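Local coordinates for protein transcriptional regulator, SorC family (Enterococcus faecalis, PDB 2O0M) that probably binds DNA and regulates transcription in response to a carbohydrate ligand, at residues G200-L212 against L220-I233. Sequence-based numbering, arbitrary orientation.
Sequences GGNYRALYVPEQL and LLQEPSIQEVLTLI
Leu-206 packs against Val-229 of helix 224-234, and Arg-204 reaches Glu-228 and Leu-232 on the other flank of that valine, where the chain leaving the short parallel strand 202-203 runs along a helix of the Rossmann-like putative sugar-binding domain. With its CG anti to the backbone N (chi1 175°), Leu-206 lays CB against Val-229 CG1 at 4.0 Å and sets CD1 between that valine and Leu-230 CD2. Its CD2 meets Ile-233 CD1, and Pro-175 of the adjoining strand 169-175 also touches this leucine. Val-229 faces the passing chain, and its second methyl, CG2, packs 3.6 Å from the carbonyl O of Ala-205. Further along, where Tyr-207 centres an inverse gamma turn, Ile-226 CD1 lies 3.5 Å from Tyr-207 O. Leu-220 CD1, from the preceding helix, reaches that same oxygen, Val-208 CG2 and the CD of the Pro-209 ring. At the other end Arg-204, its chain folded at chi2 and chi3, forms a salt bridge with the extended Glu-228. The guanidinium and carboxylate planes stand 80° apart: NH2 gives OE2 a fairly straight 3.0 Å bond within the guanidinium plane but from above the carboxylate, while NH1 adds a weak one. Leu-232 CD1 sits over one guanidinium face, nearest NH1. A water also in the guanidinium plane accepts from Arg-204 NH2 at 2.7 Å and donates to Ser-225 O, tying the arginine to the helix's first turn.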
loop_
_atom_site.group_PDB
_atom_site.type_symbol
_atom_site.label_atom_id
_atom_site.label_comp_id
_atom_site.label_asym_id
_atom_site.label_seq_id
_atom_site.Cartn_x
_atom_site.Cartn_y
_atom_site.Cartn_z
ATOM N N GLY A 200 -17.631 2.335 -7.318
ATOM C CA GLY A 200 -19.017 1.968 -7.035
ATOM C C GLY A 200 -19.209 1.114 -5.799
ATOM O O GLY A 200 -20.308 0.614 -5.548
ATOM N N GLY A 201 -18.147 0.943 -5.010
ATOM C CA GLY A 201 -18.213 0.128 -3.810
ATOM C C GLY A 201 -18.514 0.924 -2.566
ATOM O O GLY A 201 -19.111 2.014 -2.626
ATOM N N ASN A 202 -18.094 0.364 -1.433
ATOM C CA ASN A 202 -18.322 0.953 -0.141
ATOM C C ASN A 202 -17.036 0.988 0.662
ATOM O O ASN A 202 -16.063 0.332 0.304
ATOM C CB ASN A 202 -19.393 0.156 0.593
ATOM C CG ASN A 202 -20.774 0.435 0.051
ATOM O OD1 ASN A 202 -21.344 1.490 0.329
ATOM N ND2 ASN A 202 -21.304 -0.479 -0.758
ATOM N N TYR A 203 -17.036 1.765 1.738
ATOM C CA TYR A 203 -15.880 1.833 2.621
ATOM C C TYR A 203 -16.304 1.824 4.063
ATOM O O TYR A 203 -17.458 2.136 4.401
ATOM C CB TYR A 203 -15.009 3.064 2.330
ATOM C CG TYR A 203 -15.578 4.397 2.794
ATOM C CD1 TYR A 203 -15.176 4.962 3.997
ATOM C CD2 TYR A 203 -16.487 5.104 2.010
ATOM C CE1 TYR A 203 -15.678 6.185 4.421
ATOM C CE2 TYR A 203 -16.989 6.333 2.419
ATOM C CZ TYR A 203 -16.588 6.860 3.640
ATOM O OH TYR A 203 -17.076 8.071 4.079
ATOM N N ARG A 204 -15.360 1.444 4.912
ATOM C CA ARG A 204 -15.488 1.620 6.342
ATOM C C ARG A 204 -14.195 2.219 6.871
ATOM O O ARG A 204 -13.142 1.605 6.778
ATOM C CB ARG A 204 -15.792 0.289 7.022
ATOM C CG ARG A 204 -17.192 -0.238 6.725
ATOM C CD ARG A 204 -18.252 0.565 7.448
ATOM N NE ARG A 204 -18.171 0.383 8.889
ATOM C CZ ARG A 204 -18.659 -0.661 9.548
ATOM N NH1 ARG A 204 -19.283 -1.647 8.915
ATOM N NH2 ARG A 204 -18.522 -0.712 10.861
ATOM N N ALA A 205 -14.288 3.428 7.408
ATOM C CA ALA A 205 -13.135 4.107 7.972
ATOM C C ALA A 205 -12.827 3.508 9.326
ATOM O O ALA A 205 -13.722 3.048 10.029
ATOM C CB ALA A 205 -13.391 5.596 8.095
ATOM N N LEU A 206 -11.549 3.499 9.678
ATOM C CA LEU A 206 -11.114 3.094 10.993
ATOM C C LEU A 206 -10.902 4.384 11.756
ATOM O O LEU A 206 -10.026 5.178 11.411
ATOM C CB LEU A 206 -9.822 2.284 10.904
ATOM C CG LEU A 206 -9.174 1.878 12.226
ATOM C CD1 LEU A 206 -10.059 0.947 13.033
ATOM C CD2 LEU A 206 -7.852 1.215 11.929
ATOM N N TYR A 207 -11.727 4.616 12.770
ATOM C CA TYR A 207 -11.774 5.930 13.400
ATOM C C TYR A 207 -10.738 6.005 14.509
ATOM O O TYR A 207 -11.040 6.136 15.689
ATOM C CB TYR A 207 -13.212 6.272 13.819
ATOM C CG TYR A 207 -14.009 6.789 12.636
ATOM C CD1 TYR A 207 -15.018 6.052 12.055
ATOM C CD2 TYR A 207 -13.725 8.021 12.075
ATOM C CE1 TYR A 207 -15.739 6.546 10.959
ATOM C CE2 TYR A 207 -14.450 8.527 10.963
ATOM C CZ TYR A 207 -15.443 7.784 10.414
ATOM O OH TYR A 207 -16.124 8.311 9.323
ATOM N N VAL A 208 -9.486 5.898 14.075
ATOM C CA VAL A 208 -8.320 5.996 14.923
ATOM C C VAL A 208 -7.533 7.188 14.398
ATOM O O VAL A 208 -7.254 7.253 13.208
ATOM C CB VAL A 208 -7.478 4.696 14.826
ATOM C CG1 VAL A 208 -6.126 4.863 15.506
ATOM C CG2 VAL A 208 -8.238 3.532 15.444
ATOM N N PRO A 209 -7.228 8.179 15.252
ATOM C CA PRO A 209 -6.414 9.289 14.747
ATOM C C PRO A 209 -5.067 8.838 14.172
ATOM O O PRO A 209 -4.513 7.839 14.619
ATOM C CB PRO A 209 -6.207 10.155 15.985
ATOM C CG PRO A 209 -7.405 9.864 16.843
ATOM C CD PRO A 209 -7.641 8.395 16.651
ATOM N N GLU A 210 -4.557 9.565 13.179
ATOM C CA GLU A 210 -3.284 9.206 12.551
ATOM C C GLU A 210 -2.104 9.374 13.494
ATOM O O GLU A 210 -1.099 8.682 13.361
ATOM C CB GLU A 210 -3.065 10.002 11.265
ATOM C CG GLU A 210 -3.785 9.414 10.078
ATOM C CD GLU A 210 -3.114 8.151 9.562
ATOM O OE1 GLU A 210 -2.314 8.246 8.614
ATOM O OE2 GLU A 210 -3.366 7.067 10.118
ATOM N N GLN A 211 -2.241 10.309 14.430
ATOM C CA GLN A 211 -1.358 10.427 15.583
ATOM C C GLN A 211 -2.237 10.302 16.827
ATOM O O GLN A 211 -3.252 10.992 16.934
ATOM C CB GLN A 211 -0.639 11.782 15.572
ATOM C CG GLN A 211 0.624 11.824 14.705
ATOM C CD GLN A 211 0.390 12.290 13.274
ATOM O OE1 GLN A 211 -0.760 12.501 12.849
ATOM N NE2 GLN A 211 1.489 12.446 12.509
ATOM N N LEU A 212 -1.867 9.420 17.754
ATOM C CA LEU A 212 -2.710 9.142 18.930
ATOM C C LEU A 212 -1.924 8.741 20.167
ATOM O O LEU A 212 -0.746 8.368 20.080
ATOM C CB LEU A 212 -3.772 8.072 18.643
ATOM C CG LEU A 212 -3.460 6.688 18.031
ATOM C CD1 LEU A 212 -2.008 6.268 18.047
ATOM C CD2 LEU A 212 -4.320 5.623 18.685
ATOM N N LEU A 220 -10.306 3.034 22.421
ATOM C CA LEU A 220 -10.840 2.679 21.103
ATOM C C LEU A 220 -10.883 1.167 20.876
ATOM O O LEU A 220 -11.790 0.662 20.224
ATOM C CB LEU A 220 -10.047 3.376 19.992
ATOM C CG LEU A 220 -10.257 4.894 19.855
ATOM C CD1 LEU A 220 -9.367 5.470 18.770
ATOM C CD2 LEU A 220 -11.718 5.236 19.578
ATOM N N LEU A 221 -9.943 0.429 21.455
ATOM C CA LEU A 221 -9.951 -1.029 21.310
ATOM C C LEU A 221 -11.125 -1.737 21.972
ATOM O O LEU A 221 -11.459 -2.860 21.585
ATOM C CB LEU A 221 -8.658 -1.636 21.836
ATOM C CG LEU A 221 -7.445 -1.405 20.955
ATOM C CD1 LEU A 221 -6.280 -2.079 21.611
ATOM C CD2 LEU A 221 -7.655 -1.958 19.560
ATOM N N GLN A 222 -11.730 -1.100 22.971
ATOM C CA GLN A 222 -12.916 -1.648 23.622
ATOM C C GLN A 222 -14.205 -1.222 22.932
ATOM O O GLN A 222 -15.287 -1.662 23.317
ATOM C CB GLN A 222 -12.953 -1.227 25.094
ATOM C CG GLN A 222 -11.719 -1.645 25.881
ATOM C CD GLN A 222 -11.517 -3.151 25.884
ATOM O OE1 GLN A 222 -12.432 -3.907 26.223
ATOM N NE2 GLN A 222 -10.320 -3.597 25.500
ATOM N N GLU A 223 -14.097 -0.366 21.916
ATOM C CA GLU A 223 -15.274 0.078 21.186
ATOM C C GLU A 223 -15.702 -0.987 20.183
ATOM O O GLU A 223 -14.902 -1.375 19.325
ATOM C CB GLU A 223 -14.991 1.406 20.477
ATOM C CG GLU A 223 -14.808 2.597 21.418
ATOM C CD GLU A 223 -16.102 3.010 22.125
ATOM O OE1 GLU A 223 -17.188 2.517 21.752
ATOM O OE2 GLU A 223 -16.037 3.846 23.048
ATOM N N PRO A 224 -16.956 -1.478 20.284
ATOM C CA PRO A 224 -17.428 -2.448 19.298
ATOM C C PRO A 224 -17.288 -1.978 17.850
ATOM O O PRO A 224 -17.020 -2.794 16.972
ATOM C CB PRO A 224 -18.905 -2.624 19.660
ATOM C CG PRO A 224 -18.958 -2.338 21.101
ATOM C CD PRO A 224 -17.987 -1.215 21.307
ATOM N N SER A 225 -17.468 -0.681 17.615
ATOM C CA SER A 225 -17.362 -0.117 16.260
ATOM C C SER A 225 -15.936 -0.209 15.720
ATOM O O SER A 225 -15.725 -0.527 14.555
ATOM C CB SER A 225 -17.821 1.350 16.240
ATOM O OG SER A 225 -16.992 2.165 17.049
ATOM N N ILE A 226 -14.960 0.096 16.565
ATOM C CA ILE A 226 -13.546 -0.004 16.184
ATOM C C ILE A 226 -13.159 -1.470 15.960
ATOM O O ILE A 226 -12.473 -1.806 14.984
ATOM C CB ILE A 226 -12.638 0.613 17.270
ATOM C CG1 ILE A 226 -12.875 2.127 17.396
ATOM C CG2 ILE A 226 -11.154 0.288 17.022
ATOM C CD1 ILE A 226 -12.348 2.963 16.245
ATOM N N GLN A 227 -13.595 -2.337 16.868
ATOM C CA GLN A 227 -13.317 -3.771 16.773
ATOM C C GLN A 227 -13.865 -4.348 15.485
ATOM O O GLN A 227 -13.236 -5.199 14.852
ATOM C CB GLN A 227 -13.955 -4.525 17.950
ATOM C CG GLN A 227 -13.324 -4.272 19.309
ATOM C CD GLN A 227 -14.172 -4.820 20.462
ATOM O OE1 GLN A 227 -15.279 -5.341 20.255
ATOM N NE2 GLN A 227 -13.656 -4.702 21.687
ATOM N N GLU A 228 -15.052 -3.884 15.114
ATOM C CA GLU A 228 -15.736 -4.348 13.921
ATOM C C GLU A 228 -14.882 -4.060 12.694
ATOM O O GLU A 228 -14.711 -4.925 11.845
ATOM C CB GLU A 228 -17.086 -3.653 13.818
ATOM C CG GLU A 228 -17.969 -4.075 12.670
ATOM C CD GLU A 228 -19.404 -3.610 12.873
ATOM O OE1 GLU A 228 -19.930 -3.769 14.002
ATOM O OE2 GLU A 228 -20.003 -3.083 11.916
ATOM N N VAL A 229 -14.324 -2.857 12.625
ATOM C CA VAL A 229 -13.475 -2.504 11.485
ATOM C C VAL A 229 -12.141 -3.262 11.512
ATOM O O VAL A 229 -11.687 -3.740 10.468
ATOM C CB VAL A 229 -13.280 -0.980 11.342
ATOM C CG1 VAL A 229 -12.349 -0.660 10.156
ATOM C CG2 VAL A 229 -14.633 -0.305 11.138
ATOM N N LEU A 230 -11.525 -3.403 12.688
ATOM C CA LEU A 230 -10.294 -4.197 12.814
ATOM C C LEU A 230 -10.531 -5.643 12.375
ATOM O O LEU A 230 -9.677 -6.252 11.740
ATOM C CB LEU A 230 -9.717 -4.141 14.234
ATOM C CG LEU A 230 -9.139 -2.784 14.658
ATOM C CD1 LEU A 230 -8.816 -2.812 16.146
ATOM C CD2 LEU A 230 -7.901 -2.397 13.830
ATOM N N THR A 231 -11.710 -6.176 12.678
ATOM C CA THR A 231 -12.049 -7.530 12.253
ATOM C C THR A 231 -12.210 -7.604 10.732
ATOM O O THR A 231 -11.698 -8.531 10.106
ATOM C CB THR A 231 -13.307 -8.039 12.990
ATOM O OG1 THR A 231 -13.018 -8.087 14.391
ATOM C CG2 THR A 231 -13.712 -9.431 12.523
ATOM N N LEU A 232 -12.891 -6.623 10.143
ATOM C CA LEU A 232 -13.027 -6.544 8.685
ATOM C C LEU A 232 -11.649 -6.541 8.037
ATOM O O LEU A 232 -11.393 -7.274 7.075
ATOM C CB LEU A 232 -13.810 -5.298 8.259
ATOM C CG LEU A 232 -15.328 -5.349 8.488
ATOM C CD1 LEU A 232 -15.944 -3.957 8.410
ATOM C CD2 LEU A 232 -15.988 -6.284 7.490
ATOM N N ILE A 233 -10.751 -5.723 8.578
ATOM C CA ILE A 233 -9.388 -5.638 8.048
ATOM C C ILE A 233 -8.698 -6.992 8.136
ATOM O O ILE A 233 -8.051 -7.418 7.191
ATOM C CB ILE A 233 -8.542 -4.572 8.788
ATOM C CG1 ILE A 233 -9.078 -3.178 8.471
ATOM C CG2 ILE A 233 -7.056 -4.691 8.406
ATOM C CD1 ILE A 233 -8.658 -2.144 9.486
HETATM O O HOH W 1 -17.587 0.450 13.111
#